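Local coordinates for uncharacterized protein (Deinococcus radiodurans, PDB 3GG7) that binds a manganese ion and is probably a metal-dependent hydrolase of the TatD type, acting on ester bonds, though its substrate is unknown, at residues A[5-10]-A[194-199]; A[85-90]-A[121-126]. All blocks are in the same frame, centred on the assembly; numbering follows the deposited sequence.

Interaction 1. Residues A[5-10]-A[194-199]; sequences DFHVHL and ETDGPF. With MN (manganese (II) ion), chain B.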
loop_
_atom_site.group_PDB
_atom_site.type_symbol
_atom_site.label_atom_id
_atom_site.label_comp_id
_atom_site.label_asym_id
_atom_site.label_seq_id
_atom_site.Cartn_x
_atom_site.Cartn_y
_atom_site.Cartn_z
ATOM N N ASP A 5 -5.100 7.017 5.459
ATOM C CA ASP A 5 -4.158 5.927 5.728
ATOM C C ASP A 5 -4.288 4.977 4.536
ATOM O O ASP A 5 -5.205 4.142 4.501
ATOM C CB ASP A 5 -4.475 5.169 7.025
ATOM C CG ASP A 5 -3.492 4.042 7.295
ATOM O OD1 ASP A 5 -2.673 3.671 6.401
ATOM O OD2 ASP A 5 -3.504 3.505 8.419
ATOM N N PHE A 6 -3.389 5.102 3.569
ATOM C CA PHE A 6 -3.568 4.419 2.308
ATOM C C PHE A 6 -2.871 3.056 2.233
ATOM O O PHE A 6 -2.601 2.568 1.147
ATOM C CB PHE A 6 -3.169 5.322 1.130
ATOM C CG PHE A 6 -4.098 5.213 -0.039
ATOM C CD1 PHE A 6 -5.374 5.735 0.066
ATOM C CD2 PHE A 6 -3.752 4.544 -1.201
ATOM C CE1 PHE A 6 -6.249 5.631 -0.982
ATOM C CE2 PHE A 6 -4.655 4.436 -2.250
ATOM C CZ PHE A 6 -5.874 4.999 -2.146
ATOM N N HIS A 7 -2.680 2.401 3.367
ATOM C CA HIS A 7 -2.278 1.007 3.410
ATOM C C HIS A 7 -2.345 0.539 4.844
ATOM O O HIS A 7 -1.434 0.813 5.639
ATOM C CB HIS A 7 -0.861 0.837 2.864
ATOM C CG HIS A 7 -0.356 -0.571 2.887
ATOM N ND1 HIS A 7 -0.242 -1.330 1.748
ATOM C CD2 HIS A 7 0.056 -1.368 3.915
ATOM C CE1 HIS A 7 0.229 -2.526 2.065
ATOM N NE2 HIS A 7 0.438 -2.569 3.364
ATOM N N VAL A 8 -3.414 -0.187 5.172
ATOM C CA VAL A 8 -3.610 -0.713 6.509
ATOM C C VAL A 8 -4.365 -2.044 6.479
ATOM O O VAL A 8 -5.242 -2.248 5.646
ATOM C CB VAL A 8 -4.275 0.335 7.420
ATOM C CG1 VAL A 8 -5.693 0.748 6.904
ATOM C CG2 VAL A 8 -4.345 -0.138 8.866
ATOM N N HIS A 9 -3.988 -2.951 7.378
ATOM C CA HIS A 9 -4.578 -4.279 7.443
ATOM C C HIS A 9 -5.680 -4.297 8.479
ATOM O O HIS A 9 -5.496 -4.848 9.572
ATOM C CB HIS A 9 -3.511 -5.330 7.748
ATOM C CG HIS A 9 -2.409 -5.371 6.732
ATOM N ND1 HIS A 9 -2.371 -6.304 5.719
ATOM C CD2 HIS A 9 -1.304 -4.605 6.577
ATOM C CE1 HIS A 9 -1.301 -6.098 4.972
ATOM N NE2 HIS A 9 -0.624 -5.084 5.478
ATOM N N LEU A 10 -6.828 -3.715 8.151
ATOM C CA LEU A 10 -7.956 -3.731 9.107
ATOM C C LEU A 10 -8.301 -5.138 9.545
ATOM O O LEU A 10 -8.633 -5.347 10.717
ATOM C CB LEU A 10 -9.213 -3.110 8.521
ATOM C CG LEU A 10 -9.183 -1.676 8.115
ATOM C CD1 LEU A 10 -10.624 -1.334 7.713
ATOM C CD2 LEU A 10 -8.716 -0.776 9.268
ATOM N N GLU A 194 0.446 6.518 5.060
ATOM C CA GLU A 194 -0.036 5.185 5.494
ATOM C C GLU A 194 0.416 4.901 6.917
ATOM O O GLU A 194 1.275 5.621 7.439
ATOM C CB GLU A 194 0.521 4.081 4.579
ATOM C CG GLU A 194 2.051 3.874 4.678
ATOM C CD GLU A 194 2.540 2.579 3.998
ATOM O OE1 GLU A 194 2.206 2.355 2.819
ATOM O OE2 GLU A 194 3.223 1.779 4.674
ATOM N N THR A 195 -0.116 3.854 7.546
ATOM C CA THR A 195 0.461 3.285 8.760
ATOM C C THR A 195 1.016 1.864 8.608
ATOM O O THR A 195 1.942 1.489 9.300
ATOM C CB THR A 195 -0.511 3.226 9.940
ATOM O OG1 THR A 195 -1.600 2.326 9.643
ATOM C CG2 THR A 195 -1.031 4.617 10.310
ATOM N N ASP A 196 0.396 1.039 7.764
ATOM C CA ASP A 196 0.670 -0.386 7.754
ATOM C C ASP A 196 0.384 -1.056 9.111
ATOM O O ASP A 196 1.023 -2.067 9.462
ATOM C CB ASP A 196 2.103 -0.704 7.304
ATOM C CG ASP A 196 2.245 -2.126 6.763
ATOM O OD1 ASP A 196 1.238 -2.692 6.275
ATOM O OD2 ASP A 196 3.374 -2.674 6.812
ATOM N N GLY A 197 -0.569 -0.522 9.873
ATOM C CA GLY A 197 -1.018 -1.211 11.075
ATOM C C GLY A 197 -1.658 -2.527 10.684
ATOM O O GLY A 197 -2.181 -2.663 9.574
ATOM N N PRO A 198 -1.622 -3.534 11.566
ATOM C CA PRO A 198 -0.935 -3.563 12.877
ATOM C C PRO A 198 0.520 -4.058 12.785
ATOM O O PRO A 198 1.161 -4.285 13.822
ATOM C CB PRO A 198 -1.795 -4.558 13.667
ATOM C CG PRO A 198 -2.216 -5.548 12.655
ATOM C CD PRO A 198 -2.368 -4.787 11.330
ATOM N N PHE A 199 1.037 -4.248 11.571
ATOM C CA PHE A 199 2.416 -4.710 11.367
ATOM C C PHE A 199 3.442 -3.736 11.913
ATOM O O PHE A 199 4.397 -4.128 12.614
ATOM C CB PHE A 199 2.697 -4.911 9.884
ATOM C CG PHE A 199 2.140 -6.172 9.321
ATOM C CD1 PHE A 199 2.506 -7.399 9.853
ATOM C CD2 PHE A 199 1.313 -6.153 8.214
ATOM C CE1 PHE A 199 2.010 -8.580 9.316
ATOM C CE2 PHE A 199 0.814 -7.337 7.671
ATOM C CZ PHE A 199 1.162 -8.543 8.215
HETATM MN MN MN B . 1.050 -4.162 4.609
HETATM O O HOH W 1 3.029 -4.504 4.949
#
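Asp5 meets Thr195 with both carboxylate oxygens. Asp5 OD2 receives the hydroxyl of Thr195 OG1 at 2.6 Å on its syn side, while Asp5 OD1 takes Thr195 N at 2.8 Å from above the carboxylate plane. The amide of His7 reaches OD1 from the other face and closes an Asx turn, so two N-H groups grip one oxygen. Thr195 OG1 in turn accepts Gly197 N in an ST turn, fixing its hydroxyl as donor toward Asp5. With an alanine at Asp5, Thr195 N, its hydroxyl and the His7 amide are likely to lose their acceptor, leaving the turn that carries Asp196 less firmly held. Backbone bonds continue the seam, from Asp196 N to His7 O and from His9 N to Gly197 O.

With CG trans to the backbone N (chi1 179°), the His7 ring runs alongside Asp196 and presents NE2 to manganese at 2.1 Å. His9 NE2 binds at the same distance, and Asp196 OD1 binds manganese at 2.2 Å and lies at the edges of both rings. Asp196 OD2 accepts a bond from the metal-bound water. Phe199 turns its ring edge onto one face of His9 in a T-shaped pair, centroids 4.7 Å apart. Glu86 completes the site: the His-X-His motif ending the first strand, joined by a late aspartate, is the signature of TatD-type metallo-dependent hydrolases with a TIM-barrel fold.

Interaction 2. Residues A[85-90]-A[121-126]; sequences GEVGLD and LSIHSR. With MN (manganese (II) ion), chain B.
Two neighbouring parallel strands of the TIM barrel, 83-88 and 119-124, joined through helix 99-115 as a beta-alpha-beta unit, bring a metal-binding glutamate beside a histidine at their C-terminal ends. Glu86 binds manganese through OE1 at 2.1 Å, while OE2 accepts His124 ND1 at 2.8 Å on its anti side. One carboxylate thus serves metal and imidazole with separate oxygens, a task suited to its length: CG lies trans to the backbone N (chi1 -178°) and the chain is extended beyond it. The metal-bound water also donates to OE2. His124 is predicted to bind a second metal; here both its ring nitrogens are hydrogen-bonded to carboxylates.

Along the backbones, His124 N donates to Val87 O at 2.7 Å and Leu89 N to His124 O at 3.1 Å; the bond from Val87 N to Ser122 O is weak. Val87 and Ile123 share one side of the sheet, where Val87 CG2 touches Ile123 CG1 at 4.1 Å, and helix 99-115 packs on Val87 while helix 129-138 packs on Ile123. Gly88 suits its place because a CB would run into His124 O and into the preceding carbonyl oxygen.

Beyond the strands, Asp90 OD1 bonds Ser92 OG, helping to hold the carboxylate whose other oxygen faces the imidazole. His124 is therefore gripped at both nitrogens: its NE2 donates to Asp90 OD2 at 2.8 Å with an N-H...O angle of 165°, the acceptor lying close to the ring plane.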
loop_
_atom_site.group_PDB
_atom_site.type_symbol
_atom_site.label_atom_id
_atom_site.label_comp_id
_atom_site.label_asym_id
_atom_site.label_seq_id
_atom_site.Cartn_x
_atom_site.Cartn_y
_atom_site.Cartn_z
ATOM N N GLY A 85 -4.048 -4.849 -3.559
ATOM C CA GLY A 85 -2.989 -4.822 -2.554
ATOM C C GLY A 85 -3.448 -5.606 -1.337
ATOM O O GLY A 85 -4.653 -5.762 -1.128
ATOM N N GLU A 86 -2.514 -6.119 -0.522
ATOM C CA GLU A 86 -1.078 -5.949 -0.706
ATOM C C GLU A 86 -0.548 -7.017 -1.660
ATOM O O GLU A 86 -0.864 -8.205 -1.531
ATOM C CB GLU A 86 -0.403 -6.097 0.660
ATOM C CG GLU A 86 1.101 -5.888 0.631
ATOM C CD GLU A 86 1.689 -5.535 1.971
ATOM O OE1 GLU A 86 0.936 -5.513 2.986
ATOM O OE2 GLU A 86 2.906 -5.265 2.003
ATOM N N VAL A 87 0.279 -6.583 -2.627
ATOM C CA VAL A 87 0.883 -7.481 -3.628
ATOM C C VAL A 87 2.348 -7.109 -3.757
ATOM O O VAL A 87 2.730 -6.016 -3.332
ATOM C CB VAL A 87 0.207 -7.400 -4.992
ATOM C CG1 VAL A 87 -1.263 -7.880 -4.925
ATOM C CG2 VAL A 87 0.268 -5.971 -5.560
ATOM N N GLY A 88 3.180 -7.994 -4.299
ATOM C CA GLY A 88 4.571 -7.598 -4.598
ATOM C C GLY A 88 5.570 -8.702 -4.370
ATOM O O GLY A 88 5.251 -9.872 -4.555
ATOM N N LEU A 89 6.785 -8.318 -3.996
ATOM C CA LEU A 89 7.895 -9.252 -3.886
ATOM C C LEU A 89 8.648 -8.903 -2.611
ATOM O O LEU A 89 8.691 -7.728 -2.211
ATOM C CB LEU A 89 8.858 -9.123 -5.088
ATOM C CG LEU A 89 8.306 -9.413 -6.474
ATOM C CD1 LEU A 89 9.323 -9.070 -7.599
ATOM C CD2 LEU A 89 7.877 -10.867 -6.588
ATOM N N ASP A 90 9.257 -9.907 -1.978
ATOM C CA ASP A 90 10.055 -9.698 -0.779
ATOM C C ASP A 90 11.347 -10.502 -0.921
ATOM O O ASP A 90 11.312 -11.716 -1.133
ATOM C CB ASP A 90 9.277 -10.106 0.484
ATOM C CG ASP A 90 10.010 -9.724 1.760
ATOM O OD1 ASP A 90 11.140 -10.197 1.961
ATOM O OD2 ASP A 90 9.475 -8.935 2.577
ATOM N N LEU A 121 -2.466 -0.019 -7.453
ATOM C CA LEU A 121 -1.753 -1.124 -6.798
ATOM C C LEU A 121 -1.017 -0.591 -5.572
ATOM O O LEU A 121 -0.296 0.418 -5.662
ATOM C CB LEU A 121 -0.715 -1.718 -7.752
ATOM C CG LEU A 121 -1.143 -1.846 -9.210
ATOM C CD1 LEU A 121 0.068 -2.210 -10.040
ATOM C CD2 LEU A 121 -2.235 -2.854 -9.356
ATOM N N SER A 122 -1.154 -1.276 -4.435
ATOM C CA SER A 122 -0.365 -0.980 -3.236
ATOM C C SER A 122 0.629 -2.122 -3.062
ATOM O O SER A 122 0.257 -3.276 -2.747
ATOM C CB SER A 122 -1.257 -0.805 -2.014
ATOM O OG SER A 122 -0.485 -0.420 -0.912
ATOM N N ILE A 123 1.903 -1.820 -3.296
ATOM C CA ILE A 123 2.915 -2.822 -3.577
ATOM C C ILE A 123 4.009 -2.899 -2.495
ATOM O O ILE A 123 4.562 -1.879 -2.087
ATOM C CB ILE A 123 3.564 -2.525 -4.957
ATOM C CG1 ILE A 123 2.522 -2.612 -6.054
ATOM C CG2 ILE A 123 4.745 -3.488 -5.255
ATOM C CD1 ILE A 123 3.015 -2.018 -7.390
ATOM N N HIS A 124 4.283 -4.138 -2.076
ATOM C CA HIS A 124 5.390 -4.540 -1.200
ATOM C C HIS A 124 6.642 -4.728 -2.036
ATOM O O HIS A 124 6.589 -5.388 -3.080
ATOM C CB HIS A 124 4.995 -5.884 -0.564
ATOM C CG HIS A 124 5.882 -6.355 0.538
ATOM N ND1 HIS A 124 5.526 -6.276 1.867
ATOM C CD2 HIS A 124 7.073 -6.997 0.509
ATOM C CE1 HIS A 124 6.486 -6.786 2.620
ATOM N NE2 HIS A 124 7.428 -7.256 1.818
ATOM N N SER A 125 7.767 -4.163 -1.594
ATOM C CA SER A 125 9.013 -4.302 -2.337
ATOM C C SER A 125 10.228 -4.547 -1.474
ATOM O O SER A 125 11.343 -4.443 -1.977
ATOM C CB SER A 125 9.281 -3.050 -3.205
ATOM O OG SER A 125 9.490 -1.881 -2.434
ATOM N N ARG A 126 10.040 -4.832 -0.187
ATOM C CA ARG A 126 11.165 -4.970 0.738
ATOM C C ARG A 126 12.246 -5.921 0.221
ATOM O O ARG A 126 12.001 -7.102 -0.066
ATOM C CB ARG A 126 10.694 -5.465 2.088
ATOM C CG ARG A 126 11.806 -5.497 3.103
ATOM C CD ARG A 126 11.407 -6.304 4.315
ATOM N NE ARG A 126 12.333 -6.080 5.416
ATOM C CZ ARG A 126 12.361 -6.798 6.534
ATOM N NH1 ARG A 126 11.513 -7.807 6.720
ATOM N NH2 ARG A 126 13.251 -6.503 7.476
HETATM MN MN MN B . 1.050 -4.162 4.609
HETATM O O HOH W 1 3.029 -4.504 4.949
#

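Interactions 1 and 2 converge from different strands on one manganese ion, although their centres lie about 13 Å apart. The 5-10/194-199 contact contributes three protein ligands and the 85-90/121-126 contact the fourth; Glu86 OE1 comes within 3.0 Å of both His7 NE2 and His9 NE2 because all three bind the metal. The shared water bridges the contacts, donating to a carboxylate oxygen of each. Second-shell support also crosses between them: Ser122 OG lies 2.8 Å from His7 ND1, a probable hydrogen bond that would steady the ring. Farther out, Glu194 OE2 hydrogen-bonds His148 ND1, and His148, with Glu86 and His124, may outline a second, vacant metal site.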